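Local coordinates for MaoC family protein (Mycobacterium tuberculosis H37Rv, PDB 3KHP), which probably dehydrates (3R)-3-hydroxyacyl thioesters, as a MaoC-family enzyme related to hydratase 2, at residues D214-A218 against T219-G223; P227-G231 against L232-G236. All coordinates share one frame; numbering follows the deposited sequence.

Contact 1. Residues D214-A218 against T219-G223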
loop_
_atom_site.group_PDB
_atom_site.type_symbol
_atom_site.label_atom_id
_atom_site.label_comp_id
_atom_site.label_asym_id
_atom_site.label_seq_id
_atom_site.Cartn_x
_atom_site.Cartn_y
_atom_site.Cartn_z
ATOM N N ASP A 214 -5.797 10.798 -9.198
ATOM C CA ASP A 214 -5.707 11.307 -10.563
ATOM C C ASP A 214 -5.875 12.801 -10.563
ATOM O O ASP A 214 -6.926 13.295 -10.251
ATOM C CB ASP A 214 -6.812 10.696 -11.393
ATOM C CG ASP A 214 -6.740 11.104 -12.842
ATOM O OD1 ASP A 214 -5.721 11.709 -13.302
ATOM O OD2 ASP A 214 -7.717 10.819 -13.523
ATOM N N PRO A 215 -4.823 13.538 -10.893
ATOM C CA PRO A 215 -4.912 14.988 -10.888
ATOM C C PRO A 215 -5.961 15.484 -11.880
ATOM O O PRO A 215 -6.634 16.486 -11.618
ATOM C CB PRO A 215 -3.540 15.456 -11.336
ATOM C CG PRO A 215 -2.656 14.245 -11.353
ATOM C CD PRO A 215 -3.471 13.027 -11.173
ATOM N N TRP A 216 -6.121 14.773 -12.988
ATOM C CA TRP A 216 -7.125 15.165 -13.974
ATOM C C TRP A 216 -8.484 15.221 -13.295
ATOM O O TRP A 216 -9.140 16.269 -13.287
ATOM C CB TRP A 216 -7.174 14.183 -15.128
ATOM C CG TRP A 216 -8.016 14.637 -16.217
ATOM C CD1 TRP A 216 -7.627 15.408 -17.282
ATOM C CD2 TRP A 216 -9.398 14.369 -16.397
ATOM N NE1 TRP A 216 -8.679 15.621 -18.108
ATOM C CE2 TRP A 216 -9.788 15.001 -17.598
ATOM C CE3 TRP A 216 -10.345 13.659 -15.670
ATOM C CZ2 TRP A 216 -11.097 14.954 -18.086
ATOM C CZ3 TRP A 216 -11.661 13.611 -16.146
ATOM C CH2 TRP A 216 -12.023 14.269 -17.344
ATOM N N PHE A 217 -8.854 14.099 -12.681
ATOM C CA PHE A 217 -10.137 13.965 -12.068
ATOM C C PHE A 217 -10.312 14.921 -10.905
ATOM O O PHE A 217 -11.368 15.533 -10.746
ATOM C CB PHE A 217 -10.327 12.560 -11.555
ATOM C CG PHE A 217 -11.671 12.325 -10.996
ATOM C CD1 PHE A 217 -12.707 11.834 -11.800
ATOM C CD2 PHE A 217 -11.935 12.622 -9.671
ATOM C CE1 PHE A 217 -14.011 11.658 -11.241
ATOM C CE2 PHE A 217 -13.203 12.459 -9.133
ATOM C CZ PHE A 217 -14.237 11.986 -9.923
ATOM N N ALA A 218 -9.282 15.013 -10.073
ATOM C CA ALA A 218 -9.329 15.796 -8.870
ATOM C C ALA A 218 -9.680 17.211 -9.247
ATOM O O ALA A 218 -10.463 17.852 -8.567
ATOM C CB ALA A 218 -7.970 15.762 -8.121
ATOM N N THR A 219 -9.086 17.704 -10.321
ATOM C CA THR A 219 -9.360 19.083 -10.744
ATOM C C THR A 219 -10.613 19.256 -11.673
ATOM O O THR A 219 -11.415 20.153 -11.456
ATOM C CB THR A 219 -8.155 19.745 -11.379
ATOM O OG1 THR A 219 -8.517 21.099 -11.704
ATOM C CG2 THR A 219 -7.729 19.071 -12.620
ATOM N N GLN A 220 -10.770 18.382 -12.650
ATOM C CA GLN A 220 -11.767 18.561 -13.686
ATOM C C GLN A 220 -13.183 18.236 -13.197
ATOM O O GLN A 220 -14.155 18.868 -13.638
ATOM C CB GLN A 220 -11.436 17.700 -14.916
ATOM C CG GLN A 220 -10.175 18.115 -15.626
ATOM C CD GLN A 220 -10.480 19.051 -16.769
ATOM O OE1 GLN A 220 -10.938 18.620 -17.828
ATOM N NE2 GLN A 220 -10.268 20.341 -16.548
ATOM N N LEU A 221 -13.309 17.266 -12.312
ATOM C CA LEU A 221 -14.602 16.950 -11.706
ATOM C C LEU A 221 -14.791 17.467 -10.308
ATOM O O LEU A 221 -15.911 17.805 -9.957
ATOM C CB LEU A 221 -14.886 15.436 -11.764
ATOM C CG LEU A 221 -15.202 15.161 -13.246
ATOM C CD1 LEU A 221 -14.561 13.967 -13.764
ATOM C CD2 LEU A 221 -16.700 15.142 -13.456
ATOM N N ALA A 222 -13.723 17.585 -9.517
ATOM C CA ALA A 222 -13.876 17.912 -8.082
ATOM C C ALA A 222 -13.353 19.292 -7.720
ATOM O O ALA A 222 -13.687 19.807 -6.676
ATOM C CB ALA A 222 -13.217 16.827 -7.211
ATOM N N GLY A 223 -12.539 19.902 -8.562
ATOM C CA GLY A 223 -12.207 21.322 -8.392
ATOM C C GLY A 223 -10.976 21.667 -7.556
ATOM O O GLY A 223 -10.783 22.855 -7.227
#

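Contact 2. Residues P227-G231 against L232-G236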
loop_
_atom_site.group_PDB
_atom_site.type_symbol
_atom_site.label_atom_id
_atom_site.label_comp_id
_atom_site.label_asym_id
_atom_site.label_seq_id
_atom_site.Cartn_x
_atom_site.Cartn_y
_atom_site.Cartn_z
ATOM N N PRO A 227 -5.009 16.024 -6.200
ATOM C CA PRO A 227 -5.829 15.043 -5.497
ATOM C C PRO A 227 -5.749 15.205 -3.981
ATOM O O PRO A 227 -4.723 15.610 -3.459
ATOM C CB PRO A 227 -5.240 13.712 -5.948
ATOM C CG PRO A 227 -4.463 14.015 -7.176
ATOM C CD PRO A 227 -4.002 15.413 -7.080
ATOM N N ILE A 228 -6.840 14.920 -3.274
ATOM C CA ILE A 228 -6.857 15.112 -1.846
ATOM C C ILE A 228 -6.606 13.764 -1.203
ATOM O O ILE A 228 -6.902 12.725 -1.783
ATOM C CB ILE A 228 -8.176 15.738 -1.352
ATOM C CG1 ILE A 228 -9.350 14.774 -1.570
ATOM C CG2 ILE A 228 -8.425 17.066 -2.051
ATOM C CD1 ILE A 228 -10.717 15.309 -1.092
ATOM N N LEU A 229 -6.003 13.767 -0.023
ATOM C CA LEU A 229 -5.853 12.549 0.729
ATOM C C LEU A 229 -7.235 12.042 1.171
ATOM O O LEU A 229 -8.128 12.828 1.521
ATOM C CB LEU A 229 -4.980 12.828 1.950
ATOM C CG LEU A 229 -4.481 11.588 2.688
ATOM C CD1 LEU A 229 -3.541 10.753 1.776
ATOM C CD2 LEU A 229 -3.813 11.982 3.965
ATOM N N HIS A 230 -7.393 10.734 1.202
ATOM C CA HIS A 230 -8.629 10.102 1.716
ATOM C C HIS A 230 -8.880 10.593 3.128
ATOM O O HIS A 230 -7.941 10.570 3.933
ATOM C CB HIS A 230 -8.481 8.605 1.830
ATOM C CG HIS A 230 -8.210 7.884 0.546
ATOM N ND1 HIS A 230 -7.021 7.998 -0.148
ATOM C CD2 HIS A 230 -8.934 6.936 -0.102
ATOM C CE1 HIS A 230 -7.042 7.171 -1.183
ATOM N NE2 HIS A 230 -8.194 6.521 -1.184
ATOM N N GLY A 231 -10.126 11.019 3.434
ATOM C CA GLY A 231 -10.526 11.363 4.804
ATOM C C GLY A 231 -10.222 10.241 5.822
ATOM O O GLY A 231 -9.749 10.491 6.947
ATOM N N LEU A 232 -10.489 9.007 5.434
ATOM C CA LEU A 232 -10.209 7.895 6.319
ATOM C C LEU A 232 -8.697 7.705 6.547
ATOM O O LEU A 232 -8.304 7.138 7.576
ATOM C CB LEU A 232 -10.887 6.627 5.821
ATOM C CG LEU A 232 -12.434 6.678 5.991
ATOM C CD1 LEU A 232 -13.067 5.439 5.404
ATOM C CD2 LEU A 232 -12.846 6.883 7.502
ATOM N N CYS A 233 -7.861 8.198 5.623
ATOM C CA CYS A 233 -6.431 8.091 5.815
ATOM C C CYS A 233 -6.017 9.062 6.927
ATOM O O CYS A 233 -5.351 8.664 7.876
ATOM C CB CYS A 233 -5.675 8.359 4.540
ATOM S SG CYS A 233 -3.900 8.247 4.750
ATOM N N THR A 234 -6.456 10.315 6.813
ATOM C CA THR A 234 -6.330 11.299 7.869
ATOM C C THR A 234 -6.783 10.769 9.231
ATOM O O THR A 234 -6.116 10.958 10.251
ATOM C CB THR A 234 -7.144 12.563 7.522
ATOM O OG1 THR A 234 -6.662 13.104 6.287
ATOM C CG2 THR A 234 -7.019 13.604 8.538
ATOM N N TYR A 235 -7.924 10.118 9.245
ATOM C CA TYR A 235 -8.477 9.523 10.447
ATOM C C TYR A 235 -7.556 8.424 11.019
ATOM O O TYR A 235 -7.302 8.385 12.209
ATOM C CB TYR A 235 -9.817 8.948 10.095
ATOM C CG TYR A 235 -10.646 8.318 11.169
ATOM C CD1 TYR A 235 -11.366 9.102 12.080
ATOM C CD2 TYR A 235 -10.834 6.945 11.195
ATOM C CE1 TYR A 235 -12.201 8.517 13.030
ATOM C CE2 TYR A 235 -11.660 6.359 12.137
ATOM C CZ TYR A 235 -12.352 7.155 13.042
ATOM O OH TYR A 235 -13.236 6.554 13.941
ATOM N N GLY A 236 -7.024 7.584 10.153
ATOM C CA GLY A 236 -6.012 6.602 10.564
ATOM C C GLY A 236 -4.723 7.230 11.090
ATOM O O GLY A 236 -4.095 6.684 11.991
#

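Contact 1. Residues D214-A218 against T219-G223
Trp216 and Gln220, one helical turn apart, meet by ring face and methylene. CG of Gln220 lies over the five-membered ring, 3.8 Å from its centroid and only 11° off the normal, a CH-pi contact. On the tryptophan side a chi1 of -172° sets CG opposite the backbone N, and Gln220 CG comes over the ring placed there. The glutamine then bends at chi2, bringing OE1 to 3.7 Å from Trp216 CZ2 while its amide plane stays steeply inclined to the ring.

One residue further along the chain, Phe217 and Leu221 repeat the pattern. Leu221 CB sits over the phenyl face, displaced toward the rim, and the two side chains cross at about a right angle; the methyl CD1 of Leu221 closes on Phe217 CD1 at 3.4 Å and also touches the six-membered part of the Trp216 indole.

Underneath, i to i+4 backbone bonds run from Thr219 N to Pro215 O, from Gln220 N to Trp216 O (2.7 Å) and from Leu221 N to Phe217 O. Asp214 is the N-cap: its OD1 takes the Trp216 N-H at 3.1 Å, from above the carboxylate plane. Pro215 suits the first turn, which asks no N-H of it. Gly223 leaves helical angles at phi 91°, where a CB would jam against the preceding carbonyl O, which is why glycine suits the place.

OD2 of Asp214 accepts from His67 N of the second subunit, whose His67 ring also stacks on Trp216. The cap's carboxylate is thus shared between helix start and dimer interface, and its negative charge would be expected to interact favourably with the positive end of the helix dipole.

Contact 2. Residues P227-G231 against L232-G236
Leu229 and Cys233 make the apolar part of this contact, where an extended loop turns into helix 231-245. Leu229 holds CG opposite its backbone N (chi1 -168°), and its branched end faces the sulfur, with CD2 3.8 Å from Cys233 SG. CD2 also lies 3.8 Å from Thr234 OG1, the two side chains slanting past each other. Ala199, Gln198 and Tyr202 of helix 198-202 pack on this pair, a buried place that suits a leucine and a small thiol.

Backbone hydrogen bonds form the polar part. His230, the N-cap residue, offers its carbonyl to two donors: Thr234 N at 3.3 Å, in the carbonyl plane, and Cys233 N at 2.9 Å, standing 65° out of that plane. Such sharing is common in a helix's first turn. Gly231, the first helical residue, gives its O to Tyr235 N at 3.0 Å.

Aromatic and polar side-chain ends are spent on other parts of the chain. Tyr235 OH bonds to Ile257 O of the sheet, and the His230 imidazole meets Tyr202 edge-to-face.

Asp207 and His212 belong to a Gly-Asp-Arg-Asn-Pro-Leu-His sequence matching the hydratase 2 motif, whose Asp and His are catalytic in relatives; His230 and this helix start would then be second-shell to the probable site. NE2 of His230 donates to Asp207 O and its ring stacks on His212, which together hold the imidazole's rotation.

How the contacts relate
Both contacts belong to the MaoC-like half of the chain and come in series: contact 1 spans helix 215-220 and contact 2 the start of helix 231-245. Their centres are about 16 Å apart, yet they touch, since Pro227 at the start of contact 2 packs its CA 3.5 Å from Ala218 CB and its ring against the Asp214-Pro215 link. Contact 1 lies near the surface, about 23 Å from the chain centre, facing the second subunit; contact 2 is buried, about 9 Å from that centre, with its helix against strand 103-108. Through Pro227, the interface helix packs against the loop that leads into the central hot-dog helix.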